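Long-range contacts in lysozyme (Meretrix lusoria, PDB 4PJ2), which hydrolyses the beta-1,4 linkages between N-acetylmuramic acid and N-acetylglucosamine in bacterial peptidoglycan, lysing Gram-positive cells, and also cleaves chitin: residues Ile14-Glu18 against Tyr108-Leu112; Tyr44-Cys48 against Cys68-Met73; Leu33-Tyr37 against Trp55-Ser61; Tyr76-Cys82 against Pro97-Lys101. All coordinates share one frame; numbering follows the deposited sequence.

Interaction 1: residues Ile14-Glu18 against Tyr108-Leu112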
loop_
_atom_site.group_PDB
_atom_site.type_symbol
_atom_site.label_atom_id
_atom_site.label_comp_id
_atom_site.label_asym_id
_atom_site.label_seq_id
_atom_site.Cartn_x
_atom_site.Cartn_y
_atom_site.Cartn_z
ATOM N N ILE D 14 18.847 -6.758 4.256
ATOM C CA ILE D 14 17.515 -6.209 4.449
ATOM C C ILE D 14 17.173 -6.170 5.933
ATOM O O ILE D 14 16.610 -5.194 6.421
ATOM C CB ILE D 14 16.444 -7.018 3.683
ATOM C CG1 ILE D 14 16.709 -6.910 2.175
ATOM C CG2 ILE D 14 15.039 -6.516 4.050
ATOM C CD1 ILE D 14 15.861 -7.847 1.295
ATOM N N CYS D 15 17.510 -7.234 6.649
ATOM C CA CYS D 15 17.272 -7.290 8.082
ATOM C C CYS D 15 17.995 -6.132 8.781
ATOM O O CYS D 15 17.395 -5.398 9.556
ATOM C CB CYS D 15 17.726 -8.656 8.601
ATOM S SG CYS D 15 17.097 -9.123 10.223
ATOM N N LYS D 16 19.267 -5.932 8.462
ATOM C CA LYS D 16 20.021 -4.829 9.065
ATOM C C LYS D 16 19.410 -3.475 8.725
ATOM O O LYS D 16 19.294 -2.594 9.576
ATOM C CB LYS D 16 21.478 -4.886 8.613
ATOM C CG LYS D 16 22.251 -6.038 9.240
ATOM C CD LYS D 16 23.685 -6.127 8.747
ATOM C CE LYS D 16 24.400 -7.331 9.366
ATOM N NZ LYS D 16 25.856 -7.405 9.036
ATOM N N MET D 17 18.979 -3.322 7.481
ATOM C CA MET D 17 18.350 -2.084 7.038
ATOM C C MET D 17 17.088 -1.778 7.831
ATOM O O MET D 17 16.865 -0.635 8.221
ATOM C CB MET D 17 17.986 -2.215 5.551
ATOM C CG MET D 17 17.418 -0.956 4.901
ATOM S SD MET D 17 18.601 0.430 5.048
ATOM C CE MET D 17 17.724 1.618 4.011
ATOM N N GLU D 18 16.264 -2.800 8.076
ATOM C CA GLU D 18 14.923 -2.600 8.627
ATOM C C GLU D 18 14.950 -2.380 10.132
ATOM O O GLU D 18 14.182 -1.571 10.653
ATOM C CB GLU D 18 14.025 -3.810 8.320
ATOM C CG GLU D 18 13.619 -3.946 6.861
ATOM C CD GLU D 18 12.801 -2.773 6.363
ATOM O OE1 GLU D 18 12.193 -2.055 7.187
ATOM O OE2 GLU D 18 12.753 -2.598 5.122
ATOM N N TYR D 108 16.273 3.790 -0.623
ATOM C CA TYR D 108 16.354 2.632 0.273
ATOM C C TYR D 108 17.469 1.683 -0.183
ATOM O O TYR D 108 18.294 1.254 0.623
ATOM C CB TYR D 108 15.012 1.883 0.278
ATOM C CG TYR D 108 14.961 0.638 1.133
ATOM C CD1 TYR D 108 15.311 -0.606 0.604
ATOM C CD2 TYR D 108 14.489 0.678 2.426
ATOM C CE1 TYR D 108 15.239 -1.748 1.364
ATOM C CE2 TYR D 108 14.405 -0.461 3.196
ATOM C CZ TYR D 108 14.781 -1.686 2.645
ATOM O OH TYR D 108 14.678 -2.845 3.374
ATOM N N TRP D 109 17.483 1.348 -1.476
ATOM C CA TRP D 109 18.501 0.460 -2.034
ATOM C C TRP D 109 19.902 1.093 -1.981
ATOM O O TRP D 109 20.871 0.419 -1.646
ATOM C CB TRP D 109 18.137 0.092 -3.474
ATOM C CG TRP D 109 19.223 -0.639 -4.206
ATOM C CD1 TRP D 109 19.809 -0.259 -5.372
ATOM C CD2 TRP D 109 19.837 -1.886 -3.834
ATOM N NE1 TRP D 109 20.752 -1.185 -5.755
ATOM C CE2 TRP D 109 20.793 -2.190 -4.825
ATOM C CE3 TRP D 109 19.670 -2.771 -2.760
ATOM C CZ2 TRP D 109 21.579 -3.346 -4.778
ATOM C CZ3 TRP D 109 20.455 -3.910 -2.716
ATOM C CH2 TRP D 109 21.401 -4.183 -3.712
ATOM N N ASN D 110 20.004 2.390 -2.295
ATOM C CA ASN D 110 21.278 3.097 -2.245
ATOM C C ASN D 110 21.822 3.067 -0.832
ATOM O O ASN D 110 23.025 2.869 -0.626
ATOM C CB ASN D 110 21.097 4.545 -2.707
ATOM C CG ASN D 110 20.971 4.666 -4.215
ATOM O OD1 ASN D 110 21.278 3.728 -4.947
ATOM N ND2 ASN D 110 20.536 5.831 -4.687
ATOM N N ARG D 111 20.955 3.289 0.142
ATOM C CA ARG D 111 21.372 3.332 1.531
ATOM C C ARG D 111 21.670 1.941 2.082
ATOM O O ARG D 111 22.653 1.774 2.824
ATOM C CB ARG D 111 20.346 4.078 2.403
ATOM C CG ARG D 111 20.219 5.569 2.109
ATOM C CD ARG D 111 19.494 6.305 3.241
ATOM N NE ARG D 111 18.302 5.589 3.690
ATOM C CZ ARG D 111 17.119 5.640 3.088
ATOM N NH1 ARG D 111 16.946 6.383 1.999
ATOM N NH2 ARG D 111 16.103 4.949 3.586
ATOM N N LEU D 112 20.862 0.948 1.716
ATOM C CA LEU D 112 21.075 -0.396 2.234
ATOM C C LEU D 112 22.495 -0.878 1.911
ATOM O O LEU D 112 23.137 -1.540 2.718
ATOM C CB LEU D 112 20.021 -1.360 1.668
ATOM C CG LEU D 112 20.226 -2.867 1.890
ATOM C CD1 LEU D 112 18.868 -3.571 1.827
ATOM C CD2 LEU D 112 21.145 -3.518 0.854
#

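Interaction 2: residues Tyr44-Cys48 against Cys68-Met73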
loop_
_atom_site.group_PDB
_atom_site.type_symbol
_atom_site.label_atom_id
_atom_site.label_comp_id
_atom_site.label_asym_id
_atom_site.label_seq_id
_atom_site.Cartn_x
_atom_site.Cartn_y
_atom_site.Cartn_z
ATOM N N TYR D 44 1.269 -7.637 4.138
ATOM C CA TYR D 44 2.424 -8.361 3.634
ATOM C C TYR D 44 2.345 -9.811 4.093
ATOM O O TYR D 44 2.497 -10.729 3.294
ATOM C CB TYR D 44 3.692 -7.677 4.118
ATOM C CG TYR D 44 5.013 -8.124 3.522
ATOM C CD1 TYR D 44 5.568 -9.350 3.852
ATOM C CD2 TYR D 44 5.756 -7.270 2.727
ATOM C CE1 TYR D 44 6.798 -9.736 3.347
ATOM C CE2 TYR D 44 6.995 -7.643 2.221
ATOM C CZ TYR D 44 7.502 -8.880 2.527
ATOM O OH TYR D 44 8.740 -9.250 2.066
ATOM N N TRP D 45 2.058 -10.008 5.377
ATOM C CA TRP D 45 1.942 -11.344 5.946
ATOM C C TRP D 45 0.826 -12.150 5.303
ATOM O O TRP D 45 0.989 -13.338 5.024
ATOM C CB TRP D 45 1.728 -11.269 7.461
ATOM C CG TRP D 45 1.653 -12.612 8.103
ATOM C CD1 TRP D 45 2.690 -13.459 8.348
ATOM C CD2 TRP D 45 0.474 -13.276 8.569
ATOM N NE1 TRP D 45 2.232 -14.606 8.949
ATOM C CE2 TRP D 45 0.875 -14.519 9.096
ATOM C CE3 TRP D 45 -0.880 -12.935 8.603
ATOM C CZ2 TRP D 45 -0.033 -15.425 9.645
ATOM C CZ3 TRP D 45 -1.777 -13.833 9.148
ATOM C CH2 TRP D 45 -1.350 -15.060 9.668
ATOM N N ILE D 46 -0.302 -11.503 5.045
ATOM C CA ILE D 46 -1.417 -12.168 4.385
ATOM C C ILE D 46 -0.977 -12.672 3.005
ATOM O O ILE D 46 -1.195 -13.830 2.653
ATOM C CB ILE D 46 -2.646 -11.225 4.259
ATOM C CG1 ILE D 46 -3.268 -11.001 5.643
ATOM C CG2 ILE D 46 -3.674 -11.774 3.267
ATOM C CD1 ILE D 46 -4.309 -9.888 5.698
ATOM N N ASP D 47 -0.303 -11.822 2.242
ATOM C CA ASP D 47 0.069 -12.177 0.879
ATOM C C ASP D 47 1.241 -13.162 0.820
ATOM O O ASP D 47 1.392 -13.859 -0.184
ATOM C CB ASP D 47 0.438 -10.933 0.088
ATOM C CG ASP D 47 -0.763 -10.116 -0.326
ATOM O OD1 ASP D 47 -1.929 -10.502 -0.070
ATOM O OD2 ASP D 47 -0.525 -9.063 -0.953
ATOM N N CYS D 48 2.057 -13.238 1.866
ATOM C CA CYS D 48 3.180 -14.176 1.860
ATOM C C CYS D 48 2.744 -15.560 2.334
ATOM O O CYS D 48 3.575 -16.418 2.609
ATOM C CB CYS D 48 4.344 -13.659 2.711
ATOM S SG CYS D 48 4.131 -13.836 4.484
ATOM N N CYS D 68 8.457 -15.531 5.292
ATOM C CA CYS D 68 7.458 -14.648 4.729
ATOM C C CYS D 68 8.064 -13.818 3.598
ATOM O O CYS D 68 7.478 -13.718 2.522
ATOM C CB CYS D 68 6.888 -13.764 5.839
ATOM S SG CYS D 68 5.576 -12.640 5.294
ATOM N N VAL D 69 9.246 -13.250 3.821
ATOM C CA VAL D 69 9.935 -12.496 2.785
ATOM C C VAL D 69 10.210 -13.380 1.565
ATOM O O VAL D 69 9.944 -12.976 0.432
ATOM C CB VAL D 69 11.254 -11.886 3.303
ATOM C CG1 VAL D 69 11.991 -11.177 2.183
ATOM C CG2 VAL D 69 10.977 -10.923 4.440
ATOM N N GLN D 70 10.716 -14.593 1.790
ATOM C CA GLN D 70 10.942 -15.531 0.691
ATOM C C GLN D 70 9.660 -15.789 -0.109
ATOM O O GLN D 70 9.678 -15.783 -1.347
ATOM C CB GLN D 70 11.500 -16.860 1.209
ATOM C CG GLN D 70 12.907 -16.783 1.773
ATOM C CD GLN D 70 13.985 -16.681 0.708
ATOM O OE1 GLN D 70 13.719 -16.351 -0.442
ATOM N NE2 GLN D 70 15.216 -16.978 1.094
ATOM N N ASN D 71 8.558 -16.045 0.590
ATOM C CA ASN D 71 7.276 -16.301 -0.067
ATOM C C ASN D 71 6.758 -15.073 -0.804
ATOM O O ASN D 71 6.188 -15.204 -1.874
ATOM C CB ASN D 71 6.197 -16.742 0.919
ATOM C CG ASN D 71 6.435 -18.115 1.488
ATOM O OD1 ASN D 71 7.265 -18.874 0.998
ATOM N ND2 ASN D 71 5.679 -18.456 2.514
ATOM N N TYR D 72 6.930 -13.886 -0.224
ATOM C CA TYR D 72 6.521 -12.644 -0.859
ATOM C C TYR D 72 7.260 -12.426 -2.177
ATOM O O TYR D 72 6.650 -12.079 -3.194
ATOM C CB TYR D 72 6.784 -11.483 0.083
ATOM C CG TYR D 72 6.001 -10.230 -0.234
ATOM C CD1 TYR D 72 6.551 -9.198 -0.982
ATOM C CD2 TYR D 72 4.712 -10.059 0.255
ATOM C CE1 TYR D 72 5.834 -8.031 -1.238
ATOM C CE2 TYR D 72 3.989 -8.899 -0.008
ATOM C CZ TYR D 72 4.548 -7.892 -0.756
ATOM O OH TYR D 72 3.829 -6.731 -0.987
ATOM N N MET D 73 8.572 -12.659 -2.173
ATOM C CA MET D 73 9.351 -12.483 -3.378
ATOM C C MET D 73 8.991 -13.545 -4.418
ATOM O O MET D 73 8.918 -13.233 -5.588
ATOM C CB MET D 73 10.866 -12.486 -3.064
ATOM C CG MET D 73 11.313 -11.377 -2.101
ATOM S SD MET D 73 10.642 -9.777 -2.558
ATOM C CE MET D 73 10.623 -8.997 -0.942
#

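Interaction 3: residues Leu33-Tyr37 against Trp55-Ser61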
loop_
_atom_site.group_PDB
_atom_site.type_symbol
_atom_site.label_atom_id
_atom_site.label_comp_id
_atom_site.label_asym_id
_atom_site.label_seq_id
_atom_site.Cartn_x
_atom_site.Cartn_y
_atom_site.Cartn_z
ATOM N N LEU D 33 0.524 -0.858 12.012
ATOM C CA LEU D 33 1.625 -1.521 12.692
ATOM C C LEU D 33 2.558 -2.242 11.723
ATOM O O LEU D 33 2.110 -2.897 10.787
ATOM C CB LEU D 33 1.093 -2.551 13.690
ATOM C CG LEU D 33 0.562 -2.069 15.035
ATOM C CD1 LEU D 33 -0.026 -3.237 15.810
ATOM C CD2 LEU D 33 1.670 -1.412 15.833
ATOM N N SER D 34 3.858 -2.101 11.964
ATOM C CA SER D 34 4.870 -2.872 11.260
ATOM C C SER D 34 5.705 -3.558 12.327
ATOM O O SER D 34 6.084 -2.925 13.321
ATOM C CB SER D 34 5.733 -1.949 10.410
ATOM O OG SER D 34 6.614 -2.682 9.589
ATOM N N CYS D 35 5.991 -4.839 12.131
ATOM C CA CYS D 35 6.543 -5.654 13.199
ATOM C C CYS D 35 7.856 -6.357 12.873
ATOM O O CYS D 35 8.057 -6.866 11.768
ATOM C CB CYS D 35 5.509 -6.710 13.617
ATOM S SG CYS D 35 3.881 -6.057 14.081
ATOM N N GLY D 36 8.745 -6.401 13.860
ATOM C CA GLY D 36 9.805 -7.393 13.872
ATOM C C GLY D 36 11.031 -7.128 13.036
ATOM O O GLY D 36 11.258 -6.016 12.547
ATOM N N TYR D 37 11.815 -8.193 12.880
ATOM C CA TYR D 37 13.100 -8.168 12.184
ATOM C C TYR D 37 13.054 -7.500 10.821
ATOM O O TYR D 37 13.985 -6.789 10.441
ATOM C CB TYR D 37 13.598 -9.600 11.965
ATOM C CG TYR D 37 14.012 -10.337 13.222
ATOM C CD1 TYR D 37 13.102 -11.115 13.929
ATOM C CD2 TYR D 37 15.321 -10.279 13.680
ATOM C CE1 TYR D 37 13.488 -11.800 15.075
ATOM C CE2 TYR D 37 15.707 -10.961 14.817
ATOM C CZ TYR D 37 14.786 -11.717 15.505
ATOM O OH TYR D 37 15.172 -12.399 16.632
ATOM N N TRP D 55 0.264 -13.020 12.204
ATOM C CA TRP D 55 1.152 -11.997 11.677
ATOM C C TRP D 55 2.218 -11.574 12.704
ATOM O O TRP D 55 3.418 -11.632 12.432
ATOM C CB TRP D 55 0.292 -10.822 11.221
ATOM C CG TRP D 55 0.945 -9.501 11.185
ATOM C CD1 TRP D 55 2.197 -9.193 10.732
ATOM C CD2 TRP D 55 0.361 -8.281 11.618
ATOM N NE1 TRP D 55 2.423 -7.844 10.863
ATOM C CE2 TRP D 55 1.307 -7.263 11.406
ATOM C CE3 TRP D 55 -0.880 -7.947 12.163
ATOM C CZ2 TRP D 55 1.051 -5.932 11.723
ATOM C CZ3 TRP D 55 -1.129 -6.633 12.481
ATOM C CH2 TRP D 55 -0.170 -5.638 12.258
ATOM N N LYS D 56 1.789 -11.158 13.889
ATOM C CA LYS D 56 2.728 -10.612 14.870
ATOM C C LYS D 56 3.686 -11.667 15.418
ATOM O O LYS D 56 4.859 -11.379 15.670
ATOM C CB LYS D 56 1.973 -9.918 15.997
ATOM C CG LYS D 56 1.210 -8.704 15.511
ATOM C CD LYS D 56 0.396 -8.063 16.615
ATOM C CE LYS D 56 -0.346 -6.838 16.108
ATOM N NZ LYS D 56 -1.299 -6.306 17.112
ATOM N N SER D 57 3.196 -12.885 15.599
ATOM C CA SER D 57 4.062 -13.958 16.061
ATOM C C SER D 57 5.080 -14.340 14.988
ATOM O O SER D 57 6.240 -14.593 15.297
ATOM C CB SER D 57 3.249 -15.176 16.506
ATOM O OG SER D 57 2.458 -15.696 15.460
ATOM N N CYS D 58 4.661 -14.363 13.729
ATOM C CA CYS D 58 5.571 -14.687 12.643
ATOM C C CYS D 58 6.649 -13.616 12.530
ATOM O O CYS D 58 7.837 -13.922 12.384
ATOM C CB CYS D 58 4.796 -14.796 11.332
ATOM S SG CYS D 58 5.789 -15.323 9.952
ATOM N N ALA D 59 6.222 -12.356 12.610
ATOM C CA ALA D 59 7.128 -11.229 12.432
ATOM C C ALA D 59 8.227 -11.202 13.505
ATOM O O ALA D 59 9.325 -10.699 13.262
ATOM C CB ALA D 59 6.348 -9.926 12.433
ATOM N N ALA D 60 7.938 -11.765 14.673
ATOM C CA ALA D 60 8.882 -11.765 15.789
ATOM C C ALA D 60 9.882 -12.933 15.730
ATOM O O ALA D 60 10.798 -13.005 16.552
ATOM C CB ALA D 60 8.123 -11.786 17.111
ATOM N N SER D 61 9.699 -13.836 14.768
ATOM C CA SER D 61 10.597 -14.970 14.559
ATOM C C SER D 61 11.468 -14.710 13.343
ATOM O O SER D 61 10.949 -14.435 12.270
ATOM C CB SER D 61 9.786 -16.248 14.340
ATOM O OG SER D 61 10.575 -17.251 13.721
HETATM O O HOH W 1 9.666 -9.124 10.790
#

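Interaction 4: residues Tyr76-Cys82 against Pro97-Lys101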
loop_
_atom_site.group_PDB
_atom_site.type_symbol
_atom_site.label_atom_id
_atom_site.label_comp_id
_atom_site.label_asym_id
_atom_site.label_seq_id
_atom_site.Cartn_x
_atom_site.Cartn_y
_atom_site.Cartn_z
ATOM N N TYR D 76 5.711 -12.292 -5.988
ATOM C CA TYR D 76 5.624 -11.018 -6.695
ATOM C C TYR D 76 6.806 -10.624 -7.577
ATOM O O TYR D 76 6.624 -9.921 -8.564
ATOM C CB TYR D 76 5.368 -9.892 -5.705
ATOM C CG TYR D 76 3.992 -9.868 -5.112
ATOM C CD1 TYR D 76 2.875 -9.769 -5.923
ATOM C CD2 TYR D 76 3.811 -9.903 -3.735
ATOM C CE1 TYR D 76 1.616 -9.683 -5.377
ATOM C CE2 TYR D 76 2.541 -9.824 -3.188
ATOM C CZ TYR D 76 1.453 -9.720 -4.023
ATOM O OH TYR D 76 0.156 -9.606 -3.563
ATOM N N ALA D 77 8.030 -10.981 -7.193
ATOM C CA ALA D 77 9.182 -10.312 -7.778
ATOM C C ALA D 77 9.329 -10.571 -9.285
ATOM O O ALA D 77 9.477 -9.650 -10.074
ATOM C CB ALA D 77 10.448 -10.713 -7.038
ATOM N N LYS D 78 9.295 -11.831 -9.686
ATOM C CA LYS D 78 9.463 -12.153 -11.095
ATOM C C LYS D 78 8.439 -11.424 -11.949
ATOM O O LYS D 78 8.765 -10.829 -12.971
ATOM C CB LYS D 78 9.317 -13.653 -11.317
ATOM C CG LYS D 78 9.439 -14.039 -12.767
ATOM C CD LYS D 78 9.396 -15.557 -12.941
ATOM C CE LYS D 78 9.679 -15.994 -14.367
ATOM N NZ LYS D 78 11.110 -15.725 -14.737
ATOM N N TRP D 79 7.197 -11.473 -11.500
ATOM C CA TRP D 79 6.063 -11.044 -12.313
ATOM C C TRP D 79 5.967 -9.529 -12.414
ATOM O O TRP D 79 5.307 -8.998 -13.303
ATOM C CB TRP D 79 4.783 -11.669 -11.751
ATOM C CG TRP D 79 4.995 -13.147 -11.578
ATOM C CD1 TRP D 79 5.116 -13.833 -10.413
ATOM C CD2 TRP D 79 5.169 -14.097 -12.619
ATOM N NE1 TRP D 79 5.356 -15.159 -10.661
ATOM C CE2 TRP D 79 5.385 -15.349 -12.013
ATOM C CE3 TRP D 79 5.168 -14.013 -14.009
ATOM C CZ2 TRP D 79 5.592 -16.508 -12.755
ATOM C CZ3 TRP D 79 5.388 -15.156 -14.734
ATOM C CH2 TRP D 79 5.592 -16.386 -14.110
ATOM N N ALA D 80 6.645 -8.832 -11.510
ATOM C CA ALA D 80 6.738 -7.375 -11.566
ATOM C C ALA D 80 7.849 -6.917 -12.523
ATOM O O ALA D 80 7.995 -5.716 -12.759
ATOM C CB ALA D 80 7.001 -6.815 -10.176
ATOM N N GLY D 81 8.643 -7.849 -13.048
ATOM C CA GLY D 81 9.789 -7.511 -13.883
ATOM C C GLY D 81 11.045 -7.173 -13.099
ATOM O O GLY D 81 11.966 -6.556 -13.617
ATOM N N CYS D 82 11.076 -7.596 -11.844
ATOM C CA CYS D 82 12.217 -7.283 -10.993
ATOM C C CYS D 82 13.413 -8.132 -11.319
ATOM O O CYS D 82 13.289 -9.294 -11.676
ATOM C CB CYS D 82 11.919 -7.508 -9.516
ATOM S SG CYS D 82 10.541 -6.600 -8.870
ATOM N N PRO D 97 4.625 -4.943 -4.179
ATOM C CA PRO D 97 4.770 -5.831 -5.336
ATOM C C PRO D 97 5.444 -5.217 -6.544
ATOM O O PRO D 97 6.001 -5.977 -7.327
ATOM C CB PRO D 97 3.325 -6.202 -5.653
ATOM C CG PRO D 97 2.679 -6.187 -4.328
ATOM C CD PRO D 97 3.243 -4.950 -3.673
ATOM N N ARG D 98 5.394 -3.900 -6.709
ATOM C CA ARG D 98 6.074 -3.221 -7.805
ATOM C C ARG D 98 7.156 -2.273 -7.289
ATOM O O ARG D 98 7.586 -1.374 -8.007
ATOM C CB ARG D 98 5.075 -2.432 -8.647
ATOM C CG ARG D 98 4.034 -3.295 -9.331
ATOM C CD ARG D 98 3.363 -2.553 -10.473
ATOM N NE ARG D 98 4.280 -2.272 -11.585
ATOM C CZ ARG D 98 4.808 -1.077 -11.862
ATOM N NH1 ARG D 98 4.528 -0.015 -11.118
ATOM N NH2 ARG D 98 5.625 -0.945 -12.900
ATOM N N GLY D 99 7.602 -2.476 -6.053
ATOM C CA GLY D 99 8.608 -1.609 -5.453
ATOM C C GLY D 99 9.859 -1.455 -6.296
ATOM O O GLY D 99 10.453 -0.377 -6.362
ATOM N N CYS D 100 10.281 -2.530 -6.946
ATOM C CA CYS D 100 11.473 -2.500 -7.777
ATOM C C CYS D 100 11.326 -1.610 -9.016
ATOM O O CYS D 100 12.304 -1.356 -9.712
ATOM C CB CYS D 100 11.850 -3.925 -8.189
ATOM S SG CYS D 100 10.748 -4.640 -9.406
ATOM N N LYS D 101 10.112 -1.135 -9.285
ATOM C CA LYS D 101 9.865 -0.230 -10.411
ATOM C C LYS D 101 9.528 1.197 -9.980
ATOM O O LYS D 101 9.228 2.035 -10.823
ATOM C CB LYS D 101 8.731 -0.771 -11.279
ATOM C CG LYS D 101 8.987 -2.156 -11.840
ATOM C CD LYS D 101 10.239 -2.195 -12.690
ATOM C CE LYS D 101 10.426 -3.561 -13.312
ATOM N NZ LYS D 101 11.714 -3.645 -14.046
#

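Interaction 1: residues Ile14-Glu18 against Tyr108-Leu112
M17 and Y108 meet in a Met-aromatic contact between two helices, 8-19 near the N terminus and 106-112 near the C terminus, beside the active site. The short helical segments run 104° apart and their axes come no closer than 10.6 Å, so long side chains have to span the gap. M17 does most of this: with CG anti to the backbone N (chi1 -175°) and a bend at chi2, its thioether lies over one face of the Y108 ring. M17 CE stands 4.2 Å from the ring centroid of Y108, a CH-pi approach, whereas M17 SD is above the same ring at a longer 5.0 Å. The two side chains run past each other in opposite senses, which brings M17 CE within 3.5 Å of the carbonyl Y108 O and leaves Y108 OH beside helix 8-19. There Y108 OH donates to E18 OE2 over a short 2.6 Å, meeting the carboxylate on its anti side and 29° out of its plane. E18 is the predicted proton donor of this type-I lysozyme of glycosyl hydrolase family 22, so Y108 probably helps to position this carboxylate as a second-shell residue. S86 of the partner chain, a putative exported protein, also hydrogen-bonds E18 OE2. On the M17 side of the ring, near its hydroxyl end, L112 CD1 packs 4.0 Å from I14 CG1, and H93 of helix 86-95 touches both I14 and E18.

Interaction 2: residues Tyr44-Cys48 against Cys68-Met73
The rings of Y44 and Y72 lie face to face, centroids 3.7 Å apart and planes only 5° from parallel, each covering one face of the other. At the in-plane edge of Y44 sits the sulfur of C68, with C68 SG 3.6 Å from Y44 CD1; the edge of Y72 is met by C48 CB. This is a helix-helix contact cross-linked by the C48-C68 disulfide, in which the end of helix 42-47 is joined to the middle of helix 62-76, and Y44, D47 and Y72 belong to the substrate-binding site. The Y44 side chain is a knob in a hole formed by C68, V69, Y72 and M73. A chi1 near trans (-170°) carries the Y44 ring across to helix 62-76, where Y44 OH comes 3.5 Å from V69 CA. That hydroxyl is also hydrogen-bonded to H93, another substrate-binding residue. On the other chain of the assembly, a putative exported protein, S28 bonds both D47 and Y72, while A84 packs on the two tyrosines, so the partner engages residues of the binding site. The disulfide, with chi3 -103°, closes the pair beside the stack. Just past the helix, the C48 carbonyl is gripped by an asparagine amide: N71 ND2 donates to C48 O at 2.9 Å, nearly in line with the C=O bond and close to the plane of the N71 amide.

Interaction 3: residues Leu33-Tyr37 against Trp55-Ser61
W55 presents the rim of its indole to the strand: L33 O lies near the ring plane, 3.3 Å from W55 CZ2. The contact lays helix 55-59 along strand 32-35, the middle strand of the small three-stranded antiparallel sheet of this lysozyme, with the two short axes 35° from parallel. A chi1 of 155° swings the W55 indole from the helix toward L33 and C35. L33 CB then touches the benzo part at W55 CH2, 3.6 Å away. C35 SG meets the same six-membered ring obliquely, 3.7 Å from W55 CZ2, a sulfur-aromatic contact made by a sulfur already tied to C26 of the neighbouring strand. The indole NE1 turns to a different strand and donates to the carbonyl of I40. K56 crosses L33 at about a right angle, the end of its extended chain lying against L33 CD1. One turn later the gap narrows to small groups, with C35 CB 3.5 Å from A59 CB. Next along the chain, G36 takes a positive phi of 81°; with no side chain in the way, G36 CA comes 3.4 Å from A59 O in a CA-H...O contact. Beyond it, the Y37 ring turns its edge to the A59-A60 backbone, with Y37 CE1 3.3 Å from A60 O. A bridging water completes the seam, donating to C35 O at 2.9 Å and to A59 O at 3.0 Å.

Interaction 4: residues Tyr76-Cys82 against Pro97-Lys101
A disulfide between two loops, C82-C100, ties the chain just after helix 62-76 to the chain just after helix 86-95, so that the ten-residue helix 86-95 lies between its half-cystines. C100 SG sits between the backbone N and the carbonyl carbon (chi1 72°), the turn that carries it across to C82. At the other end of the contact P97 lies over one face of the Y76 ring: the proline CG stands 3.6 Å from the centroid of the Y76 ring and only 5° off its normal, a CH-pi contact centred on the face. The two side chains lie side by side and point the same way, so P97 CB also reaches Y76 CD1 at 3.6 Å. Between these ends A80 CB presses on the P97 carbonyl, 3.1 Å from P97 O. K101 adds a polar tie, bent at chi2 so that its chain runs past A80 O and K101 NZ donates to G81 O at 3.0 Å; the ammonium comes from above the carbonyl plane, 57° out of it. Y76 OH bonds D47 and its ring meets Y72 edge to face, while P97 also touches Y72. The arrangement is thus a disulfide-linked pair of loops, part of the cystine-rich fold of the invertebrate-type lysozymes, next to the substrate-binding residues D47 and Y72.

In the fold
Starting from the N terminus, helix 8-19 enters interaction 1, which closes only when helix 106-112 arrives, so the other three contacts all fall within its long loop. Strand 32-35 then opens interaction 3 and helix 42-47 opens interaction 2; interaction 3 closes at helix 55-59 before interaction 2 closes on helix 62-76, so these two cross. They touch where W45 packs on W55 and C58. Interaction 4 follows in series, joining the loops on either side of helix 86-95, and meets interaction 2 through D47-Y76 and Y72-P97. Interaction 1 reaches interaction 3 through C15 and E18 against Y37, linking the N-terminal helix to the sheet side.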